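PDB 3LX3: 6-pyruvoyl tetrahydrobiopterin synthase from Plasmodium vivax, which belongs to the 6-pyruvoyl tetrahydropterin synthase family, zinc-binding proteins of the tunnelling (T) fold, and is assembled here from six chains. Local coordinates for residues A[104-109]-A[116-121]; A[52-57]-A[162-167]; A[61-66]-A[156-161]. All coordinates share one frame; numbering follows the deposited sequence.

Contact 1 (A[104-109]-A[116-121]); sequences NDNFKI and EYSFPK
Lys-121 NZ, at the tip of a chain extended beyond CG, is gripped chiefly through two waters. One, 2.8 Å from NZ, donates to Asn-104 O; the other links NZ to Asp-105 OD1. A direct bond to Asn-104 O is weak at 3.4 Å, as is a long ion pair with Glu-102. Lys-121 CG, beside the backbone N (chi1 -69°), sits over one face of the Phe-107 ring, 3.7 Å from the centroid. This CH-pi contact suits a lysine, whose apolar methylenes can lie on the ring while the ammonium reaches the waters. Lys-121 N gives Asp-105 O an almost straight bond (2.8 Å, 179°), just where the antiparallel hairpin of strands 106-111 and 116-120 ends. Phe-107 pairs with Phe-119 and Ile-109 with Tyr-117 through two backbone bonds each; these four share one apolar, largely aromatic face, where Ile-109 CD1 reaches Phe-119 CE2 (4.0 Å). Lys-108 and Ser-118 lie on the opposite, polar face, and Lys-108 forms only a long salt bridge with Glu-116. Asn-106 ND2 donates to Ser-118 OG (2.9 Å) and to Glu-116 O of the second subunit, while Tyr-117 OH bonds Asp-123 of that subunit: polar groups of the hairpin also serve the assembly.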
# COMPACT_ATOMS: atom_id res chain seq x y z
N ASN A 104 35.42 -15.84 23.67
CA ASN A 104 35.69 -16.75 22.59
C ASN A 104 35.27 -16.09 21.26
O ASN A 104 35.76 -15.02 20.93
CB ASN A 104 35.05 -18.11 22.86
CG ASN A 104 35.65 -18.79 24.10
OD1 ASN A 104 36.86 -18.67 24.36
ND2 ASN A 104 34.81 -19.42 24.92
N ASP A 105 34.37 -16.71 20.49
CA ASP A 105 33.91 -16.10 19.22
C ASP A 105 32.52 -15.48 19.34
O ASP A 105 31.82 -15.32 18.35
CB ASP A 105 33.95 -17.15 18.11
CG ASP A 105 35.33 -17.71 17.92
OD1 ASP A 105 36.28 -16.94 17.94
OD2 ASP A 105 35.41 -18.95 17.77
N ASN A 106 32.18 -15.10 20.56
CA ASN A 106 30.90 -14.44 20.87
C ASN A 106 31.07 -13.06 21.46
O ASN A 106 32.13 -12.72 21.99
CB ASN A 106 30.12 -15.27 21.89
CG ASN A 106 29.35 -16.41 21.28
OD1 ASN A 106 29.85 -17.07 20.36
ND2 ASN A 106 28.10 -16.64 21.77
N PHE A 107 29.99 -12.28 21.35
CA PHE A 107 29.82 -11.07 22.16
C PHE A 107 28.85 -11.40 23.27
O PHE A 107 27.75 -11.94 23.01
CB PHE A 107 29.26 -9.91 21.35
CG PHE A 107 30.21 -9.30 20.34
CD1 PHE A 107 31.41 -8.72 20.73
CD2 PHE A 107 29.90 -9.31 18.99
CE1 PHE A 107 32.27 -8.16 19.80
CE2 PHE A 107 30.75 -8.76 18.06
CZ PHE A 107 31.94 -8.21 18.47
N LYS A 108 29.27 -11.09 24.49
CA LYS A 108 28.41 -11.21 25.67
C LYS A 108 28.02 -9.80 26.12
O LYS A 108 28.87 -8.94 26.30
CB LYS A 108 29.11 -12.00 26.77
CG LYS A 108 28.35 -12.04 28.10
CD LYS A 108 29.14 -12.82 29.11
CE LYS A 108 28.45 -12.80 30.44
NZ LYS A 108 29.23 -13.57 31.46
N ILE A 109 26.74 -9.57 26.28
CA ILE A 109 26.22 -8.26 26.61
C ILE A 109 25.54 -8.36 27.96
O ILE A 109 24.67 -9.19 28.14
CB ILE A 109 25.16 -7.79 25.60
CG1 ILE A 109 25.74 -7.79 24.19
CG2 ILE A 109 24.63 -6.37 25.98
CD1 ILE A 109 24.71 -7.43 23.12
N GLU A 116 21.75 -10.88 30.83
CA GLU A 116 22.90 -11.28 30.02
C GLU A 116 22.43 -11.90 28.71
O GLU A 116 21.49 -12.73 28.68
CB GLU A 116 23.80 -12.30 30.75
CG GLU A 116 24.60 -11.76 31.95
CD GLU A 116 25.51 -12.85 32.55
OE1 GLU A 116 25.62 -13.93 31.95
OE2 GLU A 116 26.13 -12.58 33.60
N TYR A 117 23.13 -11.54 27.62
CA TYR A 117 22.94 -12.12 26.29
C TYR A 117 24.28 -12.60 25.78
O TYR A 117 25.34 -12.01 26.10
CB TYR A 117 22.46 -11.00 25.31
CG TYR A 117 21.15 -10.38 25.70
CD1 TYR A 117 19.96 -10.78 25.12
CD2 TYR A 117 21.11 -9.41 26.67
CE1 TYR A 117 18.77 -10.21 25.53
CE2 TYR A 117 19.93 -8.86 27.08
CZ TYR A 117 18.74 -9.28 26.50
OH TYR A 117 17.55 -8.71 26.93
N SER A 118 24.27 -13.58 24.89
CA SER A 118 25.49 -13.94 24.19
C SER A 118 25.14 -14.37 22.77
O SER A 118 24.21 -15.14 22.57
CB SER A 118 26.18 -15.08 24.91
OG SER A 118 27.42 -15.37 24.25
N PHE A 119 25.88 -13.82 21.81
CA PHE A 119 25.65 -14.13 20.41
C PHE A 119 26.98 -14.35 19.71
O PHE A 119 27.95 -13.70 20.04
CB PHE A 119 25.02 -12.91 19.66
CG PHE A 119 23.84 -12.23 20.34
CD1 PHE A 119 22.76 -12.96 20.76
CD2 PHE A 119 23.81 -10.88 20.56
CE1 PHE A 119 21.66 -12.31 21.37
CE2 PHE A 119 22.67 -10.29 21.18
CZ PHE A 119 21.64 -11.01 21.49
N PRO A 120 27.03 -15.26 18.71
CA PRO A 120 28.23 -15.30 17.93
C PRO A 120 28.57 -13.93 17.34
O PRO A 120 27.67 -13.21 16.91
CB PRO A 120 27.87 -16.25 16.79
CG PRO A 120 26.73 -17.10 17.34
CD PRO A 120 25.99 -16.14 18.19
N LYS A 121 29.84 -13.56 17.33
CA LYS A 121 30.27 -12.26 16.79
C LYS A 121 29.79 -12.08 15.36
O LYS A 121 29.38 -10.99 14.98
CB LYS A 121 31.79 -12.12 16.84
CG LYS A 121 32.39 -12.00 18.22
CD LYS A 121 33.92 -12.01 18.16
CE LYS A 121 34.58 -12.01 19.50
NZ LYS A 121 36.11 -12.05 19.27
O HOH W 1 37.31 -12.97 21.64
O HOH W 2 36.51 -14.30 17.50

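Contact 2 (A[52-57]-A[162-167]); sequences YNVSLR and MEVTVS
Arg-57 and Glu-163 run alongside each other in the same direction, on the two neighbouring antiparallel strands at the middle of the T-fold sheet, whose other face is packed with helices. In Arg-57, CB starts 3.8 Å from Glu-163 OE2, and CG, anti to the backbone N (chi1 179°), stays 4.2 Å from that OE2. CD then approaches the same oxygen to 3.4 Å. A bend at chi3 (-34°) brings NE to 3.1 Å from OE2, the salt bridge of the pair, with the guanidinium and carboxylate planes 32° apart. CZ lies 4.0 Å from OE2, and beyond it NH1 has a long, weak ion pair with Glu-22 on the adjoining strand 20-40. Glu-163 uses its second oxygen, OE1, for a hydrogen bond with Tyr-161 OH, so the carboxylate is shared between two partners.

Ser-55 and Thr-165 occupy this same face; beta-branched Thr-165 favours a strand, and small Ser-55 fits beside it, its OG 3.4 Å from Thr-165 CB. Thr-165 OG1 bonds to Thr-175 on strand 172-179. On the opposite face Val-54, Leu-56, Val-164 and Val-166 are apolar. Val-54 meets Val-166 and Val-164 through its methyls, while Leu-56 CD1 touches Met-162 CE at 3.8 Å. Branched and flexible apolar chains fill this layer against helices 71-85 and 134-149, Val-54 reaching both.

Six backbone bonds join the strands, in pairs at Asn-53/Ser-167, Ser-55/Thr-165 and Arg-57/Glu-163. The zinc site lies near the Tyr-52 end: His-48 and His-50, on the first strand, and Glu-168, directly after the second, bind the metal, with His-36 completing the site, and Tyr-52 packs edge-to-face with His-50. Toward the partner strand, Tyr-52 CD1 comes 4.0 Å from Val-166 CG1.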
# COMPACT_ATOMS: atom_id res chain seq x y z
N TYR A 52 13.51 -3.52 8.94
CA TYR A 52 13.78 -2.11 8.77
C TYR A 52 13.73 -1.74 7.31
O TYR A 52 14.15 -2.52 6.44
CB TYR A 52 15.15 -1.76 9.29
CG TYR A 52 15.34 -1.75 10.81
CD1 TYR A 52 15.12 -0.60 11.55
CD2 TYR A 52 15.74 -2.88 11.50
CE1 TYR A 52 15.34 -0.55 12.94
CE2 TYR A 52 15.92 -2.85 12.87
CZ TYR A 52 15.71 -1.70 13.60
OH TYR A 52 15.92 -1.75 14.96
N ASN A 53 13.26 -0.54 7.00
CA ASN A 53 13.22 -0.05 5.64
C ASN A 53 13.86 1.34 5.54
O ASN A 53 13.74 2.14 6.46
CB ASN A 53 11.77 0.05 5.21
CG ASN A 53 11.65 0.36 3.77
OD1 ASN A 53 11.41 1.52 3.39
ND2 ASN A 53 11.91 -0.62 2.94
N VAL A 54 14.55 1.61 4.42
CA VAL A 54 15.29 2.85 4.20
C VAL A 54 14.81 3.45 2.92
O VAL A 54 14.75 2.77 1.89
CB VAL A 54 16.82 2.56 3.98
CG1 VAL A 54 17.56 3.83 3.54
CG2 VAL A 54 17.42 2.00 5.20
N SER A 55 14.54 4.75 2.96
CA SER A 55 14.40 5.53 1.74
C SER A 55 15.41 6.65 1.69
O SER A 55 15.85 7.15 2.71
CB SER A 55 13.00 6.05 1.56
OG SER A 55 12.70 7.00 2.54
N LEU A 56 15.75 7.07 0.48
CA LEU A 56 16.69 8.17 0.26
C LEU A 56 16.05 9.23 -0.61
O LEU A 56 15.47 8.91 -1.65
CB LEU A 56 17.96 7.64 -0.43
CG LEU A 56 18.96 8.67 -0.96
CD1 LEU A 56 19.64 9.41 0.18
CD2 LEU A 56 19.99 7.95 -1.85
N ARG A 57 16.17 10.48 -0.14
CA ARG A 57 15.74 11.66 -0.87
C ARG A 57 16.94 12.57 -1.05
O ARG A 57 17.77 12.71 -0.14
CB ARG A 57 14.65 12.36 -0.08
CG ARG A 57 14.05 13.64 -0.66
CD ARG A 57 12.83 14.04 0.21
NE ARG A 57 12.09 12.86 0.73
CZ ARG A 57 10.79 12.59 0.57
NH1 ARG A 57 9.97 13.41 -0.08
NH2 ARG A 57 10.29 11.48 1.10
N MET A 162 20.97 15.59 1.12
CA MET A 162 20.81 14.14 1.23
C MET A 162 19.99 13.88 2.48
O MET A 162 20.23 14.50 3.51
CB MET A 162 22.18 13.45 1.36
CG MET A 162 23.01 13.55 0.08
SD MET A 162 22.47 12.39 -1.14
CE MET A 162 23.09 10.89 -0.41
N GLU A 163 19.01 12.99 2.35
CA GLU A 163 18.07 12.72 3.45
C GLU A 163 17.67 11.25 3.45
O GLU A 163 17.27 10.69 2.44
CB GLU A 163 16.84 13.60 3.28
CG GLU A 163 15.70 13.34 4.25
CD GLU A 163 14.40 13.98 3.78
OE1 GLU A 163 14.31 15.22 3.82
OE2 GLU A 163 13.48 13.22 3.45
N VAL A 164 17.81 10.62 4.61
CA VAL A 164 17.42 9.25 4.82
C VAL A 164 16.25 9.14 5.79
O VAL A 164 16.22 9.83 6.82
CB VAL A 164 18.64 8.44 5.38
CG1 VAL A 164 18.26 7.19 6.11
CG2 VAL A 164 19.66 8.16 4.24
N THR A 165 15.30 8.27 5.44
CA THR A 165 14.21 7.87 6.32
C THR A 165 14.41 6.40 6.62
O THR A 165 14.54 5.59 5.72
CB THR A 165 12.84 8.14 5.70
OG1 THR A 165 12.72 9.55 5.43
CG2 THR A 165 11.74 7.68 6.64
N VAL A 166 14.43 6.06 7.91
CA VAL A 166 14.47 4.65 8.37
C VAL A 166 13.20 4.39 9.15
O VAL A 166 12.75 5.19 9.99
CB VAL A 166 15.70 4.38 9.25
CG1 VAL A 166 15.61 2.94 9.85
CG2 VAL A 166 16.99 4.58 8.47
N SER A 167 12.59 3.24 8.89
CA SER A 167 11.47 2.79 9.73
C SER A 167 11.77 1.45 10.38
O SER A 167 12.32 0.58 9.71
CB SER A 167 10.23 2.72 8.89
OG SER A 167 10.27 1.77 7.88

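Contact 3 (A[61-66]-A[156-161]); sequences NIQGDG and TRSVNY
Charge pairing comes first: Arg-157 grips Asp-65 end-on, NH2 to OD1 and NH1 to OD2, each at 2.9 Å. OD1 receives NH2 on its syn lone pair, whereas OD2 is met on the syn side but 28° out of the carboxylate plane. The two flat groups are nearly coplanar, and the arginine is bent at chi2 and chi3 to bring its end round to the aspartate. Its NE also donates to Val-68 O, which helps fix the rotation of the guanidinium.

Among the contacts of carbon, Gln-63 CG lies over one face of that guanidinium, 3.4 Å from Arg-157 NH2, so the glutamine's methylenes cover a charged plane while its amide plane is turned 64° from the guanidinium.

Hydrogen bonds form a third group. Asn-61 N donates to Ser-158 OG (2.8 Å), and Gln-63 NE2 bonds straight (175°) to Asn-61 O, though from well above that carbonyl's plane. A glutamine is long enough to fold back this way and still let OE1 receive two waters, which also donate, one of them weakly, to Thr-156 O.

Backbone shape supplies the rest. Ser-158 has positive phi and completes a Schellman motif at the end of helix 151-156. Residues 63-66 make a type I turn, and Gly-66 has a positive phi at which a CB would press against the carbonyl O of Asp-65, so glycine fits.

Gly-66 O bonds to Ser-133 OG of the third subunit, a residue of the 2-amino-1,5-dihydropteridine-4,6-dione pocket. The contact thus joins the loop between strand 48-61 and helix 71-85 to the loop between helix 151-156 and strand 161-167.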
# COMPACT_ATOMS: atom_id res chain seq x y z
N ASN A 61 20.30 20.13 -9.15
CA ASN A 61 19.81 20.63 -10.44
C ASN A 61 19.76 19.49 -11.45
O ASN A 61 20.62 18.60 -11.44
CB ASN A 61 20.73 21.73 -10.97
CG ASN A 61 20.81 22.92 -10.06
OD1 ASN A 61 19.84 23.30 -9.43
ND2 ASN A 61 21.98 23.54 -10.01
N ILE A 62 18.78 19.55 -12.35
CA ILE A 62 18.72 18.59 -13.47
C ILE A 62 19.92 18.90 -14.37
O ILE A 62 20.13 20.08 -14.76
CB ILE A 62 17.41 18.72 -14.26
CG1 ILE A 62 16.21 18.53 -13.34
CG2 ILE A 62 17.35 17.72 -15.42
CD1 ILE A 62 14.89 18.95 -13.95
N GLN A 63 20.74 17.89 -14.65
CA GLN A 63 21.94 18.03 -15.48
C GLN A 63 21.62 17.91 -16.97
O GLN A 63 20.48 17.62 -17.35
CB GLN A 63 22.96 16.98 -15.08
CG GLN A 63 23.36 17.08 -13.62
CD GLN A 63 24.01 18.42 -13.31
OE1 GLN A 63 25.10 18.72 -13.79
NE2 GLN A 63 23.30 19.26 -12.58
N GLY A 64 22.63 18.15 -17.80
CA GLY A 64 22.44 18.12 -19.25
C GLY A 64 21.99 16.77 -19.80
O GLY A 64 21.47 16.70 -20.92
N ASP A 65 22.25 15.70 -19.04
CA ASP A 65 21.83 14.37 -19.46
C ASP A 65 20.36 14.03 -19.11
O ASP A 65 19.84 12.99 -19.53
CB ASP A 65 22.77 13.25 -18.97
CG ASP A 65 22.91 13.16 -17.48
OD1 ASP A 65 22.11 13.77 -16.75
OD2 ASP A 65 23.85 12.44 -17.02
N GLY A 66 19.68 14.96 -18.44
CA GLY A 66 18.28 14.80 -18.07
C GLY A 66 17.97 14.30 -16.66
O GLY A 66 16.81 14.23 -16.27
N THR A 156 29.71 16.70 -8.15
CA THR A 156 29.77 16.80 -9.62
C THR A 156 28.38 16.82 -10.25
O THR A 156 28.17 17.39 -11.33
CB THR A 156 30.63 15.67 -10.31
OG1 THR A 156 29.96 14.39 -10.28
CG2 THR A 156 32.02 15.58 -9.74
N ARG A 157 27.43 16.15 -9.60
CA ARG A 157 26.04 16.09 -10.08
C ARG A 157 25.15 17.24 -9.60
O ARG A 157 24.00 17.32 -9.95
CB ARG A 157 25.40 14.76 -9.67
CG ARG A 157 26.07 13.52 -10.30
CD ARG A 157 26.02 13.51 -11.84
NE ARG A 157 24.67 13.67 -12.36
CZ ARG A 157 24.34 13.49 -13.64
NH1 ARG A 157 25.25 13.08 -14.54
NH2 ARG A 157 23.11 13.67 -14.03
N SER A 158 25.74 18.13 -8.80
CA SER A 158 25.07 19.31 -8.22
C SER A 158 24.21 19.02 -6.99
O SER A 158 23.46 19.88 -6.53
CB SER A 158 24.27 20.12 -9.23
OG SER A 158 23.00 19.61 -9.49
N VAL A 159 24.30 17.81 -6.46
CA VAL A 159 23.49 17.43 -5.31
C VAL A 159 23.93 18.28 -4.11
O VAL A 159 25.11 18.38 -3.83
CB VAL A 159 23.61 15.94 -4.99
CG1 VAL A 159 22.85 15.57 -3.69
CG2 VAL A 159 23.02 15.13 -6.15
N ASN A 160 22.96 18.91 -3.45
CA ASN A 160 23.25 19.71 -2.25
C ASN A 160 22.49 19.33 -0.97
O ASN A 160 22.58 20.02 0.05
CB ASN A 160 23.13 21.19 -2.51
CG ASN A 160 21.72 21.66 -2.72
OD1 ASN A 160 20.78 20.92 -2.67
ND2 ASN A 160 21.59 22.97 -2.89
N TYR A 161 21.77 18.21 -1.04
CA TYR A 161 20.95 17.78 0.08
C TYR A 161 20.73 16.28 -0.01
O TYR A 161 20.37 15.77 -1.07
CB TYR A 161 19.61 18.48 0.00
CG TYR A 161 18.63 18.15 1.11
CD1 TYR A 161 18.68 18.83 2.33
CD2 TYR A 161 17.64 17.21 0.92
CE1 TYR A 161 17.74 18.53 3.34
CE2 TYR A 161 16.71 16.91 1.93
CZ TYR A 161 16.77 17.59 3.12
OH TYR A 161 15.91 17.31 4.15
O HOH W 3 26.80 16.36 -14.07
O HOH W 4 26.91 20.27 -12.44

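Overall arrangement
From the N terminus, strand 20-40 leads to strand 48-61, which supplies residues 52-57 of contact 2 and then runs into the first half of contact 3. Helix 71-85 follows, then the small hairpin sheet, where contact 1 opens and closes within a few residues. After helices 134-149 and 151-156, residues 156-161 close contact 3 and residues 162-167 close contact 2. The loops therefore nest, contact 1 within contact 3 within contact 2, and none cross. Contact 2 joins early and late strands of the main sheet; contact 3, its centre about 20 Å from that of contact 2, ties loops at the sheet's end; contact 1 pairs strands 106-111 and 116-120, across the chain's centre from contact 3.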